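Local coordinates for protein 4-aminobutyrate transaminase (Acinetobacter baumannii, PDB 6WOP) that probably catalyses the pyridoxal 5'-phosphate-dependent transfer of the amino group of 4-aminobutyrate to 2-oxoglutarate, at residues Ala107-Gly112 / Val116-Lys121; Ala123-Gly128 / Asp288-Gly293. All coordinates share one frame; numbering follows the deposited sequence.

Interaction 1. Residues Ala107-Gly112 / Val116-Lys121; sequences AFFTTG and VENAVK
The side-chain amide of Asn118 lies flat over one face of the Phe109 ring. The two planes are only 2° apart, so this is an amide-on-ring stack. ND2 of Asn118 sits 3.5 Å above the plane of the Phe109 ring, over its centre. Asn118 CG comes 3.6 Å from Phe109 CZ. Asn118 CB adds a CH-pi contact over the same face, 4.1 Å from the centroid of the Phe109 ring. The CB of Phe109 already points toward the helix; with CG anti to the carbonyl carbon (chi1 -54°) the ring presents a face to Asn118.

A second contact joins the segments at the start of helix 112-127. Val116 N donates to Gly112 O at 3.0 Å. The bond is nearly straight, with an N-H...O angle of 170°, and it forms the first turn of the helix. Val116 CG2 also rests 3.5 Å from Gly112 O. Just before this turn Thr111 is the N-cap, and its OG1 bonds the backbone N of Glu114.

The amide is held mainly at ND2, which bonds the backbone O of Glu114, one turn back; Lys121 NZ adds only a weak bond to OD1. The same lysine nitrogen bonds the backbone O of Arg142 of the second subunit.

The stack thus lets a buried polar side chain meet an aromatic face while ND2 and OD1 find partners within the helix. The bond from ND2 to Glu114 O, with the weak one from Lys121, probably limits rotation of the amide and is consistent with its flat lie on the ring.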
# COMPACT_ATOMS: atom_id res chain seq x y z
N ALA A 107 -20.06 -6.51 19.82
CA ALA A 107 -18.90 -6.40 20.67
C ALA A 107 -18.65 -4.92 20.89
O ALA A 107 -19.05 -4.12 20.05
CB ALA A 107 -17.64 -6.96 19.98
N PHE A 108 -17.96 -4.58 21.97
CA PHE A 108 -17.76 -3.16 22.33
C PHE A 108 -16.28 -2.84 22.29
O PHE A 108 -15.45 -3.67 22.68
CB PHE A 108 -18.35 -2.88 23.75
CG PHE A 108 -19.81 -3.14 23.77
CD1 PHE A 108 -20.64 -2.32 23.04
CD2 PHE A 108 -20.34 -4.30 24.33
CE1 PHE A 108 -21.98 -2.60 22.91
CE2 PHE A 108 -21.70 -4.57 24.21
CZ PHE A 108 -22.51 -3.73 23.52
N PHE A 109 -15.97 -1.65 21.78
CA PHE A 109 -14.61 -1.13 21.79
C PHE A 109 -14.64 0.19 22.53
O PHE A 109 -15.49 0.36 23.43
CB PHE A 109 -14.12 -1.03 20.34
CG PHE A 109 -14.27 -2.33 19.65
CD1 PHE A 109 -13.35 -3.36 19.91
CD2 PHE A 109 -15.33 -2.57 18.81
CE1 PHE A 109 -13.49 -4.60 19.30
CE2 PHE A 109 -15.48 -3.84 18.22
CZ PHE A 109 -14.56 -4.83 18.50
N THR A 110 -13.73 1.11 22.20
CA THR A 110 -13.70 2.38 22.93
C THR A 110 -14.09 3.57 22.08
O THR A 110 -14.90 4.40 22.52
CB THR A 110 -12.33 2.62 23.55
OG1 THR A 110 -11.94 1.44 24.29
CG2 THR A 110 -12.39 3.82 24.56
N THR A 111 -13.51 3.73 20.88
CA THR A 111 -13.76 4.93 20.09
C THR A 111 -14.63 4.67 18.86
O THR A 111 -14.76 3.54 18.37
CB THR A 111 -12.44 5.55 19.63
OG1 THR A 111 -11.82 4.61 18.75
CG2 THR A 111 -11.47 5.86 20.83
N GLY A 112 -15.19 5.76 18.32
CA GLY A 112 -15.93 5.63 17.07
C GLY A 112 -15.05 5.08 15.95
O GLY A 112 -15.48 4.19 15.22
N VAL A 116 -15.55 1.60 13.63
CA VAL A 116 -15.45 1.54 12.15
C VAL A 116 -14.32 0.60 11.73
O VAL A 116 -14.47 -0.24 10.83
CB VAL A 116 -15.25 2.95 11.55
CG1 VAL A 116 -15.14 2.82 9.97
CG2 VAL A 116 -16.47 3.84 11.83
N GLU A 117 -13.16 0.74 12.39
CA GLU A 117 -11.99 -0.05 11.98
C GLU A 117 -12.23 -1.54 12.23
O GLU A 117 -11.85 -2.39 11.40
CB GLU A 117 -10.76 0.45 12.72
CG GLU A 117 -9.46 0.08 12.03
CD GLU A 117 -8.39 1.20 12.06
OE1 GLU A 117 -8.58 2.28 12.67
OE2 GLU A 117 -7.27 0.97 11.50
N ASN A 118 -12.90 -1.88 13.36
CA ASN A 118 -13.24 -3.28 13.59
C ASN A 118 -14.34 -3.77 12.66
O ASN A 118 -14.33 -4.93 12.28
CB ASN A 118 -13.61 -3.49 15.06
CG ASN A 118 -12.37 -3.62 15.91
OD1 ASN A 118 -11.76 -4.65 15.89
ND2 ASN A 118 -11.98 -2.56 16.65
N ALA A 119 -15.26 -2.92 12.24
CA ALA A 119 -16.21 -3.42 11.24
C ALA A 119 -15.50 -3.77 9.94
O ALA A 119 -15.85 -4.76 9.26
CB ALA A 119 -17.30 -2.37 11.02
N VAL A 120 -14.47 -2.99 9.59
CA VAL A 120 -13.68 -3.29 8.39
C VAL A 120 -12.86 -4.57 8.58
O VAL A 120 -12.76 -5.41 7.65
CB VAL A 120 -12.77 -2.07 8.05
CG1 VAL A 120 -11.64 -2.48 7.03
CG2 VAL A 120 -13.64 -0.90 7.48
N LYS A 121 -12.20 -4.72 9.74
CA LYS A 121 -11.50 -5.96 10.06
C LYS A 121 -12.42 -7.17 9.93
O LYS A 121 -12.04 -8.22 9.36
CB LYS A 121 -10.92 -5.89 11.47
CG LYS A 121 -9.83 -4.83 11.55
CD LYS A 121 -9.26 -4.50 12.95
CE LYS A 121 -9.03 -5.67 13.89
NZ LYS A 121 -8.63 -5.05 15.23

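Interaction 2. Residues Ala123-Gly128 / Asp288-Gly293; sequences ARCYTG and DAPNPG
The C-terminal turn of helix 112-127 packs against the loop after helix 284-287, and Cys125 and Tyr126 meet Ala289 and Pro290 there. Cys125 carries most of the helix side of the contact, and Ala289 most of the loop side. The SG of Cys125 is anti to the backbone N (chi1 169°), which aims the sulfur at the peptide link between Ala289 and Pro290. Cys125 SG lies 3.2 Å from Ala289 C and 3.3 Å from Pro290 N. The sulfur therefore touches the backbone of the loop, not just its side chains. It also meets the methyl, with Cys125 SG 3.4 Å from Ala289 CB. The proline ring flanks the same sulfur, and Pro290 CD is 3.9 Å from Cys125 SG.

Ala289 CB fits between two neighbouring residues of the helix. Beyond the sulfur, it reaches the backbone of Tyr126, with Ala289 CB 3.6 Å from Tyr126 CA. The methyl lies at the edge of the Tyr126 ring, near its plane. The hydroxyl of Tyr126 bonds Glu285 of helix 284-287, so Tyr126 bonds that helix and also touches the loop after it.

The helix ends here. Thr127 OG1 donates to Ala123 O at 2.7 Å, and Thr127 N reaches the same oxygen from the opposite face of its carbonyl plane. Gly128 then leaves helical geometry with positive phi.

The second subunit closes over the loop. Its Arg18 bonds the backbone oxygens of Asp288 and Ala289, and its Asp159 bonds Asn291 N. The arrangement is a helix end packed on an interface loop through a sulfur on a peptide link and small apolar groups, within the large pyridoxal-phosphate-binding domain of a class-III aminotransferase.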
# COMPACT_ATOMS: atom_id res chain seq x y z
N ALA A 123 -15.30 -7.44 8.27
CA ALA A 123 -15.71 -7.63 6.87
C ALA A 123 -14.58 -8.22 6.04
O ALA A 123 -14.83 -9.09 5.18
CB ALA A 123 -16.13 -6.30 6.27
N ARG A 124 -13.36 -7.74 6.22
CA ARG A 124 -12.23 -8.31 5.50
C ARG A 124 -12.10 -9.78 5.85
O ARG A 124 -11.91 -10.61 4.97
CB ARG A 124 -10.94 -7.61 5.85
CG ARG A 124 -10.70 -6.27 5.12
CD ARG A 124 -9.20 -6.04 5.09
NE ARG A 124 -8.73 -4.83 4.39
CZ ARG A 124 -7.42 -4.54 4.31
NH1 ARG A 124 -6.54 -5.38 4.86
NH2 ARG A 124 -7.00 -3.44 3.70
N CYS A 125 -12.22 -10.12 7.12
CA CYS A 125 -12.06 -11.49 7.56
C CYS A 125 -13.16 -12.36 6.94
O CYS A 125 -12.87 -13.42 6.39
CB CYS A 125 -12.09 -11.56 9.12
SG CYS A 125 -12.20 -13.29 9.71
N TYR A 126 -14.41 -11.91 7.06
CA TYR A 126 -15.55 -12.72 6.60
C TYR A 126 -15.50 -12.96 5.09
O TYR A 126 -15.78 -14.07 4.61
CB TYR A 126 -16.88 -12.03 6.97
CG TYR A 126 -18.09 -12.84 6.50
CD1 TYR A 126 -18.50 -13.97 7.21
CD2 TYR A 126 -18.80 -12.48 5.36
CE1 TYR A 126 -19.61 -14.70 6.80
CE2 TYR A 126 -19.88 -13.22 4.94
CZ TYR A 126 -20.28 -14.31 5.66
OH TYR A 126 -21.37 -15.05 5.25
N THR A 127 -15.16 -11.93 4.32
CA THR A 127 -15.15 -12.05 2.87
C THR A 127 -13.83 -12.56 2.33
O THR A 127 -13.76 -13.04 1.18
CB THR A 127 -15.50 -10.69 2.22
OG1 THR A 127 -14.47 -9.75 2.54
CG2 THR A 127 -16.85 -10.07 2.73
N GLY A 128 -12.76 -12.49 3.12
CA GLY A 128 -11.44 -12.76 2.58
C GLY A 128 -11.00 -11.79 1.52
O GLY A 128 -10.13 -12.12 0.71
N ASP A 288 -18.75 -13.52 13.80
CA ASP A 288 -17.95 -14.64 14.27
C ASP A 288 -16.77 -14.97 13.35
O ASP A 288 -16.09 -15.97 13.60
CB ASP A 288 -18.80 -15.91 14.42
CG ASP A 288 -19.45 -16.00 15.78
OD1 ASP A 288 -18.88 -15.42 16.74
OD2 ASP A 288 -20.53 -16.61 15.89
N ALA A 289 -16.55 -14.19 12.30
CA ALA A 289 -15.50 -14.58 11.36
C ALA A 289 -14.13 -14.52 12.01
O ALA A 289 -13.38 -15.51 11.88
CB ALA A 289 -15.59 -13.73 10.08
N PRO A 290 -13.71 -13.42 12.64
CA PRO A 290 -12.35 -13.40 13.22
C PRO A 290 -12.17 -14.49 14.27
O PRO A 290 -13.11 -14.83 15.00
CB PRO A 290 -12.23 -12.02 13.85
CG PRO A 290 -13.16 -11.12 13.01
CD PRO A 290 -14.35 -12.08 12.73
N ASN A 291 -10.96 -15.05 14.33
CA ASN A 291 -10.66 -16.08 15.30
C ASN A 291 -10.38 -15.49 16.68
O ASN A 291 -10.08 -14.29 16.83
CB ASN A 291 -9.45 -16.88 14.82
CG ASN A 291 -9.77 -17.74 13.63
OD1 ASN A 291 -10.40 -18.79 13.77
ND2 ASN A 291 -9.31 -17.32 12.44
N PRO A 292 -10.55 -16.28 17.73
CA PRO A 292 -10.34 -15.75 19.08
C PRO A 292 -8.94 -15.19 19.21
O PRO A 292 -7.96 -15.80 18.76
CB PRO A 292 -10.52 -16.99 19.97
CG PRO A 292 -11.31 -17.94 19.19
CD PRO A 292 -10.94 -17.71 17.74
N GLY A 293 -8.85 -14.03 19.81
CA GLY A 293 -7.62 -13.27 19.88
C GLY A 293 -7.57 -12.18 18.84
O GLY A 293 -6.78 -11.24 18.98

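Both interactions use helix 112-127, interaction 1 at its start and middle and interaction 2 at its C-terminal end. Their centres are 13 Å apart. The segments of interaction 1 both precede those of interaction 2 along the chain. Interaction 1 is local and ties the helix to strand 104-109, an outermost strand of the seven-stranded mixed sheet that includes strand 278-283. Interaction 2 spans about 160 residues and brings in the loop beyond that neighbouring strand and helix 284-287. One helix thus meets an edge strand at its start and an interface loop at its end. Both sites also touch the second subunit, so this region links fold and assembly.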